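Local atomic coordinates of 4-hydroxy-3-methylbut-2-enyl diphosphate reductase, apicoplast (Plasmodium falciparum, PDB entry 4N7B), a protein that reduces (E)-4-hydroxy-3-methylbut-2-enyl diphosphate to isopentenyl and dimethylallyl diphosphate with an iron-sulfur cluster, the last step of isoprenoid precursor synthesis by the DOXP/MEP pathway. Residues A[238-243]-A[311-316]; A[255-258]-A[264-267]; A[258-263]-A[342-347]. All coordinates share one frame; numbering follows the deposited sequence. Where two conformers were deposited one is given.

Contact 1: residues A[238-243]-A[311-316]; sequences IETVEE and IDATCP. With F3S (Fe3-s4 cluster), chain B.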
loop_
_atom_site.group_PDB
_atom_site.type_symbol
_atom_site.label_atom_id
_atom_site.label_comp_id
_atom_site.label_asym_id
_atom_site.label_seq_id
_atom_site.Cartn_x
_atom_site.Cartn_y
_atom_site.Cartn_z
ATOM N N ILE A 238 11.318 4.749 0.123
ATOM C CA ILE A 238 11.781 6.108 -0.138
ATOM C C ILE A 238 13.258 6.242 0.199
ATOM O O ILE A 238 14.046 6.721 -0.612
ATOM C CB ILE A 238 10.976 7.140 0.662
ATOM C CG1 ILE A 238 9.497 7.080 0.246
ATOM C CG2 ILE A 238 11.521 8.535 0.427
ATOM C CD1 ILE A 238 8.571 7.967 1.056
ATOM N N GLU A 239 13.645 5.807 1.391
ATOM C CA GLU A 239 15.039 5.914 1.805
ATOM C C GLU A 239 15.936 5.159 0.812
ATOM O O GLU A 239 17.037 5.598 0.501
ATOM C CB GLU A 239 15.205 5.382 3.233
ATOM C CG GLU A 239 16.625 5.549 3.812
ATOM C CD GLU A 239 16.728 5.145 5.291
ATOM O OE1 GLU A 239 17.833 5.273 5.873
ATOM O OE2 GLU A 239 15.706 4.700 5.871
ATOM N N THR A 240 15.445 4.041 0.284
ATOM C CA THR A 240 16.224 3.270 -0.685
ATOM C C THR A 240 16.563 4.140 -1.888
ATOM O O THR A 240 17.697 4.143 -2.358
ATOM C CB THR A 240 15.477 2.025 -1.178
ATOM O OG1 THR A 240 15.409 1.054 -0.125
ATOM C CG2 THR A 240 16.192 1.419 -2.376
ATOM N N VAL A 241 15.591 4.894 -2.384
ATOM C CA VAL A 241 15.834 5.738 -3.556
ATOM C C VAL A 241 16.738 6.906 -3.219
ATOM O O VAL A 241 17.658 7.219 -3.974
ATOM C CB VAL A 241 14.528 6.292 -4.158
ATOM C CG1 VAL A 241 14.823 7.204 -5.352
ATOM C CG2 VAL A 241 13.625 5.141 -4.591
ATOM N N GLU A 242 16.475 7.547 -2.086
ATOM C CA GLU A 242 17.241 8.714 -1.656
ATOM C C GLU A 242 18.715 8.364 -1.444
ATOM O O GLU A 242 19.617 9.166 -1.708
ATOM C CB GLU A 242 16.645 9.275 -0.363
ATOM C CG GLU A 242 15.552 10.320 -0.590
ATOM C CD GLU A 242 14.714 10.579 0.653
ATOM O OE1 GLU A 242 14.974 9.931 1.693
ATOM O OE2 GLU A 242 13.779 11.419 0.590
ATOM N N GLU A 243 18.957 7.145 -0.990
ATOM C CA GLU A 243 20.292 6.743 -0.619
ATOM C C GLU A 243 21.087 6.352 -1.870
ATOM O O GLU A 243 22.312 6.528 -1.924
ATOM C CB GLU A 243 20.210 5.618 0.411
ATOM C CG GLU A 243 21.503 5.383 1.155
ATOM C CD GLU A 243 21.811 6.500 2.117
ATOM O OE1 GLU A 243 20.863 7.047 2.721
ATOM O OE2 GLU A 243 22.999 6.836 2.250
ATOM N N ILE A 311 18.158 -3.328 -7.268
ATOM C CA ILE A 311 17.982 -2.943 -5.878
ATOM C C ILE A 311 16.504 -3.025 -5.514
ATOM O O ILE A 311 15.699 -2.190 -5.929
ATOM C CB ILE A 311 18.531 -1.543 -5.615
ATOM C CG1 ILE A 311 20.051 -1.572 -5.788
ATOM C CG2 ILE A 311 18.143 -1.084 -4.210
ATOM C CD1 ILE A 311 20.748 -0.362 -5.256
ATOM N N ASP A 312 16.162 -4.044 -4.733
ATOM C CA ASP A 312 14.777 -4.445 -4.559
ATOM C C ASP A 312 14.152 -3.859 -3.299
ATOM O O ASP A 312 14.417 -4.330 -2.197
ATOM C CB ASP A 312 14.693 -5.967 -4.507
ATOM C CG ASP A 312 13.268 -6.472 -4.524
ATOM O OD1 ASP A 312 12.325 -5.647 -4.528
ATOM O OD2 ASP A 312 13.085 -7.703 -4.516
ATOM N N ALA A 313 13.293 -2.854 -3.475
ATOM C CA ALA A 313 12.633 -2.191 -2.344
ATOM C C ALA A 313 11.230 -2.723 -2.148
ATOM O O ALA A 313 10.403 -2.082 -1.488
ATOM C CB ALA A 313 12.591 -0.665 -2.549
ATOM N N THR A 314 10.952 -3.889 -2.727
ATOM C CA THR A 314 9.680 -4.563 -2.476
ATOM C C THR A 314 9.497 -4.587 -0.975
ATOM O O THR A 314 10.420 -4.934 -0.239
ATOM C CB THR A 314 9.681 -6.026 -2.964
ATOM O OG1 THR A 314 9.717 -6.072 -4.390
ATOM C CG2 THR A 314 8.445 -6.766 -2.476
ATOM N N CYS A 315 8.318 -4.208 -0.509
ATOM C CA CYS A 315 7.985 -4.355 0.898
ATOM C C CYS A 315 8.064 -5.818 1.352
ATOM O O CYS A 315 7.514 -6.701 0.697
ATOM C CB CYS A 315 6.580 -3.823 1.171
ATOM S SG CYS A 315 6.182 -3.996 2.928
ATOM N N PRO A 316 8.737 -6.080 2.482
ATOM C CA PRO A 316 8.836 -7.451 3.003
ATOM C C PRO A 316 7.495 -8.171 3.120
ATOM O O PRO A 316 7.471 -9.405 3.031
ATOM C CB PRO A 316 9.461 -7.256 4.382
ATOM C CG PRO A 316 10.310 -5.981 4.232
ATOM C CD PRO A 316 9.524 -5.116 3.273
HETATM FE FE1 F3S B . 3.127 -0.475 3.615
HETATM FE FE3 F3S B . 4.183 -2.891 3.061
HETATM FE FE4 F3S B . 1.663 -2.622 3.955
HETATM S S1 F3S B . 4.257 -1.066 1.832
HETATM S S2 F3S B . 0.944 -0.649 3.217
HETATM S S3 F3S B . 3.543 -2.152 5.020
HETATM S S4 F3S B . 2.389 -4.038 2.438
#

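Contact 2: residues A[255-258]-A[264-267]; sequences KHKI and VCKK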
loop_
_atom_site.group_PDB
_atom_site.type_symbol
_atom_site.label_atom_id
_atom_site.label_comp_id
_atom_site.label_asym_id
_atom_site.label_seq_id
_atom_site.Cartn_x
_atom_site.Cartn_y
_atom_site.Cartn_z
ATOM N N LYS A 255 11.546 1.205 -11.219
ATOM C CA LYS A 255 10.502 0.500 -11.937
ATOM C C LYS A 255 9.164 0.701 -11.218
ATOM O O LYS A 255 8.997 0.277 -10.081
ATOM C CB LYS A 255 10.862 -0.978 -12.048
ATOM C CG LYS A 255 9.737 -1.862 -12.523
ATOM C CD LYS A 255 9.232 -1.492 -13.905
ATOM C CE LYS A 255 8.127 -2.465 -14.331
ATOM N NZ LYS A 255 7.621 -2.245 -15.721
ATOM N N HIS A 256 8.237 1.329 -11.940
ATOM C CA HIS A 256 6.974 1.870 -11.425
ATOM C C HIS A 256 7.194 2.913 -10.340
ATOM O O HIS A 256 8.286 3.028 -9.780
ATOM C CB HIS A 256 6.009 0.786 -10.925
ATOM C CG HIS A 256 4.599 1.277 -10.779
ATOM N ND1 HIS A 256 3.760 1.445 -11.862
ATOM C CD2 HIS A 256 3.892 1.678 -9.696
ATOM C CE1 HIS A 256 2.595 1.908 -11.449
ATOM N NE2 HIS A 256 2.650 2.058 -10.139
ATOM N N LYS A 257 6.147 3.682 -10.056
ATOM C CA LYS A 257 6.216 4.703 -9.025
ATOM C C LYS A 257 6.582 4.027 -7.706
ATOM O O LYS A 257 6.039 2.989 -7.352
ATOM C CB LYS A 257 4.901 5.466 -8.943
ATOM C CG LYS A 257 4.647 6.285 -10.204
ATOM C CD LYS A 257 3.377 7.104 -10.100
ATOM C CE LYS A 257 3.277 8.140 -11.225
ATOM N NZ LYS A 257 4.261 9.262 -11.077
ATOM N N ILE A 258 7.545 4.601 -7.007
ATOM C CA ILE A 258 8.141 3.946 -5.847
ATOM C C ILE A 258 7.119 3.702 -4.735
ATOM O O ILE A 258 7.162 2.678 -4.060
ATOM C CB ILE A 258 9.340 4.771 -5.347
ATOM C CG1 ILE A 258 10.477 3.842 -4.917
ATOM C CG2 ILE A 258 8.912 5.761 -4.293
ATOM C CD1 ILE A 258 10.338 3.319 -3.590
ATOM N N VAL A 264 5.349 12.565 -2.971
ATOM C CA VAL A 264 6.611 11.870 -2.752
ATOM C C VAL A 264 7.406 11.714 -4.051
ATOM O O VAL A 264 8.602 11.990 -4.105
ATOM C CB VAL A 264 6.347 10.473 -2.192
ATOM C CG1 VAL A 264 7.589 9.571 -2.334
ATOM C CG2 VAL A 264 5.893 10.561 -0.744
ATOM N N CYS A 265 6.732 11.257 -5.098
ATOM C CA CYS A 265 7.392 10.923 -6.352
ATOM C C CYS A 265 7.937 12.157 -7.049
ATOM O O CYS A 265 9.021 12.120 -7.632
ATOM C CB CYS A 265 6.411 10.214 -7.277
ATOM S SG CYS A 265 6.129 8.515 -6.830
ATOM N N LYS A 266 7.185 13.246 -7.010
ATOM C CA LYS A 266 7.635 14.473 -7.647
ATOM C C LYS A 266 8.913 14.953 -6.957
ATOM O O LYS A 266 9.835 15.448 -7.611
ATOM C CB LYS A 266 6.549 15.542 -7.575
ATOM C CG LYS A 266 6.982 16.896 -8.097
ATOM C CD LYS A 266 6.007 17.983 -7.662
ATOM C CE LYS A 266 6.475 19.382 -8.070
ATOM N NZ LYS A 266 5.552 20.443 -7.563
ATOM N N LYS A 267 8.977 14.791 -5.637
ATOM C CA LYS A 267 10.139 15.253 -4.884
ATOM C C LYS A 267 11.375 14.464 -5.319
ATOM O O LYS A 267 12.470 15.021 -5.455
ATOM C CB LYS A 267 9.895 15.108 -3.388
ATOM C CG LYS A 267 11.029 15.596 -2.512
ATOM C CD LYS A 267 10.733 15.287 -1.049
ATOM C CE LYS A 267 11.972 15.435 -0.163
ATOM N NZ LYS A 267 11.719 14.941 1.236
#

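Contact 3: residues A[258-263]-A[342-347]; sequences IVHNDI and NHVEVI. With SO4 (sulfate ion), chain C.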
loop_
_atom_site.group_PDB
_atom_site.type_symbol
_atom_site.label_atom_id
_atom_site.label_comp_id
_atom_site.label_asym_id
_atom_site.label_seq_id
_atom_site.Cartn_x
_atom_site.Cartn_y
_atom_site.Cartn_z
ATOM N N ILE A 258 7.545 4.601 -7.007
ATOM C CA ILE A 258 8.141 3.946 -5.847
ATOM C C ILE A 258 7.119 3.702 -4.735
ATOM O O ILE A 258 7.162 2.678 -4.060
ATOM C CB ILE A 258 9.340 4.771 -5.347
ATOM C CG1 ILE A 258 10.477 3.842 -4.917
ATOM C CG2 ILE A 258 8.912 5.761 -4.293
ATOM C CD1 ILE A 258 10.338 3.319 -3.590
ATOM N N VAL A 259 6.206 4.655 -4.557
ATOM C CA VAL A 259 5.016 4.474 -3.734
ATOM C C VAL A 259 3.908 5.273 -4.421
ATOM O O VAL A 259 4.182 6.151 -5.246
ATOM C CB VAL A 259 5.208 4.965 -2.275
ATOM C CG1 VAL A 259 6.389 4.265 -1.619
ATOM C CG2 VAL A 259 5.426 6.449 -2.232
ATOM N N HIS A 260 2.655 4.976 -4.101
ATOM C CA HIS A 260 1.543 5.616 -4.796
ATOM C C HIS A 260 1.196 6.932 -4.129
ATOM O O HIS A 260 0.149 7.069 -3.494
ATOM C CB HIS A 260 0.327 4.698 -4.829
ATOM C CG HIS A 260 0.439 3.571 -5.810
ATOM N ND1 HIS A 260 -0.246 2.388 -5.654
ATOM C CD2 HIS A 260 1.156 3.438 -6.956
ATOM C CE1 HIS A 260 0.033 1.574 -6.660
ATOM N NE2 HIS A 260 0.884 2.189 -7.458
ATOM N N ASN A 261 2.101 7.895 -4.263
ATOM C CA ASN A 261 1.836 9.253 -3.833
ATOM C C ASN A 261 2.595 10.232 -4.730
ATOM O O ASN A 261 3.826 10.196 -4.794
ATOM C CB ASN A 261 2.238 9.446 -2.379
ATOM C CG ASN A 261 1.900 10.832 -1.874
ATOM O OD1 ASN A 261 2.653 11.787 -2.086
ATOM N ND2 ASN A 261 0.760 10.955 -1.205
ATOM N N ASP A 262 1.864 11.104 -5.418
ATOM C CA ASP A 262 2.472 12.007 -6.393
ATOM C C ASP A 262 3.415 12.993 -5.705
ATOM O O ASP A 262 4.448 13.360 -6.246
ATOM C CB ASP A 262 1.390 12.737 -7.198
ATOM C CG ASP A 262 0.381 11.771 -7.828
ATOM O OD1 ASP A 262 0.801 10.976 -8.701
ATOM O OD2 ASP A 262 -0.821 11.788 -7.442
ATOM N N ILE A 263 3.078 13.406 -4.496
ATOM C CA ILE A 263 3.928 14.363 -3.788
ATOM C C ILE A 263 5.303 13.783 -3.499
ATOM O O ILE A 263 6.305 14.422 -3.766
ATOM C CB ILE A 263 3.269 14.842 -2.511
ATOM C CG1 ILE A 263 2.025 15.652 -2.885
ATOM C CG2 ILE A 263 4.248 15.680 -1.683
ATOM C CD1 ILE A 263 1.136 15.946 -1.730
ATOM N N ASN A 342 -5.860 -5.118 -12.002
ATOM C CA ASN A 342 -4.954 -4.173 -12.639
ATOM C C ASN A 342 -4.084 -3.376 -11.660
ATOM O O ASN A 342 -3.481 -2.369 -12.040
ATOM C CB ASN A 342 -5.754 -3.231 -13.537
ATOM C CG ASN A 342 -6.263 -3.920 -14.794
ATOM O OD1 ASN A 342 -5.484 -4.495 -15.559
ATOM N ND2 ASN A 342 -7.576 -3.879 -15.002
ATOM N N HIS A 343 -4.019 -3.819 -10.407
ATOM C CA HIS A 343 -3.109 -3.208 -9.435
ATOM C C HIS A 343 -1.727 -3.839 -9.581
ATOM O O HIS A 343 -1.618 -5.064 -9.620
ATOM C CB HIS A 343 -3.635 -3.410 -8.010
ATOM C CG HIS A 343 -2.960 -2.546 -6.993
ATOM N ND1 HIS A 343 -1.695 -2.817 -6.515
ATOM C CD2 HIS A 343 -3.364 -1.418 -6.363
ATOM C CE1 HIS A 343 -1.351 -1.896 -5.638
ATOM N NE2 HIS A 343 -2.346 -1.031 -5.526
ATOM N N VAL A 344 -0.669 -3.024 -9.659
ATOM C CA VAL A 344 0.686 -3.564 -9.877
ATOM C C VAL A 344 1.104 -4.639 -8.868
ATOM O O VAL A 344 1.780 -5.608 -9.232
ATOM C CB VAL A 344 1.776 -2.465 -9.900
ATOM C CG1 VAL A 344 1.631 -1.635 -11.136
ATOM C CG2 VAL A 344 1.694 -1.599 -8.674
ATOM N N GLU A 345 0.736 -4.465 -7.603
ATOM C CA GLU A 345 1.016 -5.482 -6.599
ATOM C C GLU A 345 0.419 -6.838 -6.936
ATOM O O GLU A 345 1.056 -7.879 -6.757
ATOM C CB GLU A 345 0.518 -5.067 -5.215
ATOM C CG GLU A 345 0.842 -6.125 -4.171
ATOM C CD GLU A 345 0.096 -5.928 -2.886
ATOM O OE1 GLU A 345 0.018 -4.765 -2.400
ATOM O OE2 GLU A 345 -0.419 -6.948 -2.363
ATOM N N VAL A 346 -0.821 -6.823 -7.389
ATOM C CA VAL A 346 -1.530 -8.058 -7.693
ATOM C C VAL A 346 -0.921 -8.729 -8.911
ATOM O O VAL A 346 -0.734 -9.946 -8.940
ATOM C CB VAL A 346 -3.006 -7.778 -7.934
ATOM C CG1 VAL A 346 -3.712 -9.016 -8.481
ATOM C CG2 VAL A 346 -3.662 -7.289 -6.636
ATOM N N ILE A 347 -0.589 -7.931 -9.911
ATOM C CA ILE A 347 0.042 -8.455 -11.117
ATOM C C ILE A 347 1.368 -9.122 -10.776
ATOM O O ILE A 347 1.637 -10.236 -11.219
ATOM C CB ILE A 347 0.250 -7.330 -12.129
ATOM C CG1 ILE A 347 -1.108 -6.891 -12.685
ATOM C CG2 ILE A 347 1.173 -7.766 -13.270
ATOM C CD1 ILE A 347 -1.055 -5.549 -13.420
HETATM S S SO4 C . -1.284 1.063 -2.555
HETATM O O1 SO4 C . -0.509 -0.160 -2.709
HETATM O O2 SO4 C . -0.385 2.202 -2.340
HETATM O O3 SO4 C . -2.041 1.247 -3.791
HETATM O O4 SO4 C . -2.238 0.995 -1.434
#

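Contact 1: residues A[238-243]-A[311-316]
Thr-240, in the middle of helix 232-247, faces Ala-313 just beyond the end of strand 309-312, and at 6.7 Å between CA atoms this is where the two backbones come nearest. No hydrogen bond joins the segments; the contact is apolar and buried. CG2 of Thr-240 does most of the touching, lying 3.7 Å from Ile-311 CG2 as the two side chains run antiparallel alongside each other. The methyl CB of Ala-313 sits 4.1 Å from Thr-240 OG1, a hydroxyl whose hydrogen bond goes back along its own helix to the carbonyl of Arg-236. With OG1 beside the backbone N (chi1 -71°), CG2 is turned to the strand. Here a helix packs on the edge strand of a four-stranded parallel sheet, alongside Ile-289 of the adjoining strand. At the strand's end, Asp-312 starts an Asx turn: its OD1 accepts from Thr-314 N at 2.9 Å, from above the carboxylate plane, and from Thr-314 OG1 on its syn lone pair, while OD2 forms a salt bridge with Arg-300. The turn leads to Cys-315, the N-cap of helix 316-329, whose SG binds an iron (FE3) of the bound [3Fe-4S] cluster at 2.3 Å.

Contact 2: residues A[255-258]-A[264-267]
A chi1 of -76° places SG of Cys-265 beside its own backbone N and directs it off helix 262-271 against the loop, next to Lys-257 CB and Ile-258 N. Lys-257 meets the sulfur with CB; its CG and the longer chain run on past, while CB is the nearest atom. The motif is the connection from strand 252-255 to helix 262-271, the first half of a beta-alpha-beta crossover in a parallel sheet, for the chain goes on from the helix into strand 273-276, which lies next to and parallel with 252-255. The loop thus folds back on the helix that it is about to enter, and the closest pair of CA atoms, in Lys-257 and Cys-265, is 6.9 Å apart.

Cys-265 SG rests 3.9 Å from Lys-257 CB and 4.2 Å from the backbone N of Ile-258, so the sulfur lies against the chain where one residue passes to the next. No hydrogen bond crosses the contact. Phe-275 of strand 273-276 touches both Cys-265 and Ile-258, placing the pair against the sheet.

The second contact is longer. The CB of Ile-258 is directed at the helix, yet the longer branch turns to Ala-237 and Val-241 of helix 232-247. Within the loop, His-256, in one of its two conformers, hydrogen-bonds through NE2 to His-260, a residue that by similarity binds the substrate, and through ND1 to Glu-277. What remains for the helix is the shorter branch of the isoleucine, whose CG2 approaches Val-264 CG1 at 4.5 Å.

Contact 3: residues A[258-263]-A[342-347]
In what is, by similarity, the substrate pocket of this IspH-family reductase, His-260 and His-343 come together around one oxygen of a bound sulfate. His-260 ND1 donates to sulfate O3 at 2.8 Å, and His-343 NE2 donates to the same O3 at 2.9 Å. Both bonds are nearly straight, with an N-H...O angle of 161° at His-260. The oxygen lies at the edge of both rings, near the plane of each. Between the rings, His-260 CE1 approaches His-343 NE2 at 3.7 Å. The planes are inclined at 73°, an oblique meeting.

By similarity both histidines bind the diphosphate substrate and products, and the sulfate, probably from the crystallisation liquor, plausibly marks a phosphate position; Ser-442 N and Asn-443 N, also of binding residues by similarity, hydrogen-bond to it. The positions of the two donors have different origins. His-260 is the centre of an inverse gamma turn in the loop before helix 262-271, and its ring stacks on that of His-293. His-343 is the N-cap of helix 344-350: with CG anti to the backbone N (chi1 -166°), its ND1 accepts from Glu-345 N at 3.1 Å, the donor tilted slightly from the ring plane, while NE2 faces the anion. The capping bond helps orient the ring, with the backbone of Glu-345 at its edge; Glu-345 is the proton donor by similarity, and its OE1 hydrogen-bonds to Thr-383. Val-344 CG2 adds a van der Waals contact at 4.1 Å from His-260 NE2.

Along the chain, contact 2 is nested within the loop closed by contact 1, whereas contact 3 begins at Ile-258, where the first segment of contact 2 ends, and crosses contact 1. Contacts 1 and 2 belong to one parallel sheet, 273-276, 252-255, 287-290 and 309-312, and its helices; their centres are about 11 Å apart, and Val-241 CG2 packs on Ile-258 CG1 at 3.4 Å. Contacts 2 and 3 share Ile-258 and helix 262-271, with centres about 9 Å apart. Contact 3 then spans to helix 344-350, which follows strand 334-338 of another parallel sheet. Cluster ligand and histidines that by similarity bind the diphosphate thus sit on loops at strand ends, meeting where separate sheets converge.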